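Side-chain contact in cystathionine beta-lyase family protein, YNBB B.subtilis ortholog (PDB 3HVY), which carries covalently bound pyridoxal phosphate and is probably a carbon-sulfur lyase of the methionine gamma-lyase family, with a putative role in aluminium resistance: residues D[188-193]-D[334-339]. Numbering follows the deposited sequence.
Sequences YGWRKS and IQAIKF
W190 meets K338 through one face of its indole, and the two side chains cross at about a right angle. K338 CE stands 3.7 Å from the centroid of the W190 six-membered ring and 10° off its normal, a CH-pi contact. K338 NZ lies 3.9 Å from the centroid of the W190 five-membered ring, 12° off the normal, which meets the geometry of a cation-pi interaction. The bend of the lysine chain at chi3 (-65°) lays its end across both rings. At the foot of the same side chain, K338 CB reaches W190 CH2 at 3.8 Å, so the lysine packs closely over the ring face. In addition, the rim atom W190 CZ3 reaches the inner side of the contact, 4.0 Å from the methyl CB of A336. The contrast is one of burial: A336 is buried, whereas W190 and K338 both remain partly exposed to solvent. The contact thus joins the loop between strand 177-183 and helix 196-207 to the antiparallel sheet, where strand 334-338 runs between 321-323 and 402-406; the indole also touches D321, L323 and I402, while the side chain of I337 leaves on the other side of the strand and touches C311 and M315 of helix 287-317.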
loop_
_atom_site.group_PDB
_atom_site.type_symbol
_atom_site.label_atom_id
_atom_site.label_comp_id
_atom_site.label_asym_id
_atom_site.label_seq_id
_atom_site.Cartn_x
_atom_site.Cartn_y
_atom_site.Cartn_z
ATOM N N TYR D 188 14.075 -26.614 19.187
ATOM C CA TYR D 188 15.375 -26.488 19.774
ATOM C C TYR D 188 15.788 -27.827 20.354
ATOM O O TYR D 188 15.718 -28.021 21.559
ATOM C CB TYR D 188 15.373 -25.433 20.878
ATOM C CG TYR D 188 15.308 -23.998 20.419
ATOM C CD1 TYR D 188 15.778 -23.613 19.163
ATOM C CD2 TYR D 188 14.848 -23.009 21.282
ATOM C CE1 TYR D 188 15.748 -22.306 18.768
ATOM C CE2 TYR D 188 14.819 -21.682 20.900
ATOM C CZ TYR D 188 15.275 -21.332 19.643
ATOM O OH TYR D 188 15.248 -20.014 19.262
ATOM N N GLY D 189 16.232 -28.754 19.527
ATOM C CA GLY D 189 16.743 -30.002 20.079
ATOM C C GLY D 189 17.971 -30.485 19.339
ATOM O O GLY D 189 18.661 -29.716 18.678
ATOM N N TRP D 190 18.255 -31.761 19.478
ATOM C CA TRP D 190 19.324 -32.361 18.738
ATOM C C TRP D 190 18.716 -33.629 18.146
ATOM O O TRP D 190 19.046 -34.726 18.535
ATOM C CB TRP D 190 20.541 -32.611 19.625
ATOM C CG TRP D 190 21.755 -33.001 18.853
ATOM C CD1 TRP D 190 22.247 -34.260 18.696
ATOM C CD2 TRP D 190 22.615 -32.135 18.076
ATOM N NE1 TRP D 190 23.368 -34.235 17.913
ATOM C CE2 TRP D 190 23.619 -32.944 17.515
ATOM C CE3 TRP D 190 22.619 -30.764 17.795
ATOM C CZ2 TRP D 190 24.632 -32.423 16.693
ATOM C CZ3 TRP D 190 23.631 -30.249 17.001
ATOM C CH2 TRP D 190 24.617 -31.063 16.467
ATOM N N ARG D 191 17.806 -33.433 17.190
ATOM C CA ARG D 191 17.054 -34.518 16.556
ATOM C C ARG D 191 16.726 -34.028 15.173
ATOM O O ARG D 191 16.296 -32.882 15.008
ATOM C CB ARG D 191 15.730 -34.812 17.296
ATOM N N LYS D 192 16.954 -34.860 14.178
ATOM C CA LYS D 192 16.600 -34.513 12.811
ATOM C C LYS D 192 15.071 -34.356 12.626
ATOM O O LYS D 192 14.277 -35.125 13.168
ATOM C CB LYS D 192 17.117 -35.571 11.861
ATOM C CG LYS D 192 18.655 -35.586 11.759
ATOM C CD LYS D 192 19.185 -36.540 10.678
ATOM C CE LYS D 192 19.068 -38.007 11.067
ATOM N NZ LYS D 192 18.909 -38.790 9.828
ATOM N N SER D 193 14.687 -33.336 11.867
ATOM C CA SER D 193 13.307 -33.073 11.523
ATOM C C SER D 193 12.754 -34.240 10.739
ATOM O O SER D 193 13.494 -34.953 10.063
ATOM C CB SER D 193 13.223 -31.796 10.723
ATOM O OG SER D 193 13.648 -30.670 11.489
ATOM N N ILE D 334 16.347 -25.779 8.288
ATOM C CA ILE D 334 17.087 -25.516 9.511
ATOM C C ILE D 334 18.399 -26.305 9.591
ATOM O O ILE D 334 18.443 -27.461 9.176
ATOM C CB ILE D 334 16.282 -25.915 10.748
ATOM C CG1 ILE D 334 14.882 -25.282 10.733
ATOM C CG2 ILE D 334 17.058 -25.558 12.045
ATOM C CD1 ILE D 334 14.910 -23.812 10.550
ATOM N N GLN D 335 19.450 -25.662 10.153
ATOM C CA GLN D 335 20.726 -26.290 10.379
ATOM C C GLN D 335 21.124 -25.992 11.798
ATOM O O GLN D 335 21.146 -24.828 12.185
ATOM C CB GLN D 335 21.827 -25.710 9.498
ATOM C CG GLN D 335 23.167 -26.444 9.614
ATOM C CD GLN D 335 23.036 -27.936 9.324
ATOM O OE1 GLN D 335 22.504 -28.307 8.293
ATOM N NE2 GLN D 335 23.550 -28.791 10.226
ATOM N N ALA D 336 21.492 -27.032 12.536
ATOM C CA ALA D 336 21.980 -26.927 13.927
ATOM C C ALA D 336 23.492 -27.180 13.978
ATOM O O ALA D 336 24.021 -27.980 13.202
ATOM C CB ALA D 336 21.199 -27.911 14.870
ATOM N N ILE D 337 24.176 -26.481 14.880
ATOM C CA ILE D 337 25.610 -26.575 15.032
ATOM C C ILE D 337 25.883 -26.656 16.561
ATOM O O ILE D 337 25.433 -25.782 17.296
ATOM C CB ILE D 337 26.318 -25.312 14.497
ATOM C CG1 ILE D 337 25.858 -24.941 13.058
ATOM C CG2 ILE D 337 27.873 -25.460 14.623
ATOM C CD1 ILE D 337 26.316 -23.545 12.618
ATOM N N LYS D 338 26.555 -27.705 17.025
ATOM C CA LYS D 338 26.894 -27.838 18.458
ATOM C C LYS D 338 28.236 -27.144 18.718
ATOM O O LYS D 338 29.290 -27.688 18.464
ATOM C CB LYS D 338 26.929 -29.300 18.853
ATOM C CG LYS D 338 27.078 -29.572 20.339
ATOM C CD LYS D 338 27.049 -31.058 20.679
ATOM C CE LYS D 338 25.681 -31.700 20.358
ATOM N NZ LYS D 338 25.513 -33.095 20.883
ATOM N N PHE D 339 28.185 -25.920 19.217
ATOM C CA PHE D 339 29.416 -25.158 19.441
ATOM C C PHE D 339 30.205 -25.669 20.658
ATOM O O PHE D 339 31.423 -25.569 20.674
ATOM C CB PHE D 339 29.103 -23.659 19.539
ATOM C CG PHE D 339 28.653 -23.056 18.244
ATOM C CD1 PHE D 339 29.581 -22.661 17.296
ATOM C CD2 PHE D 339 27.318 -22.944 17.949
ATOM C CE1 PHE D 339 29.186 -22.132 16.115
ATOM C CE2 PHE D 339 26.900 -22.399 16.772
ATOM C CZ PHE D 339 27.836 -21.992 15.848
#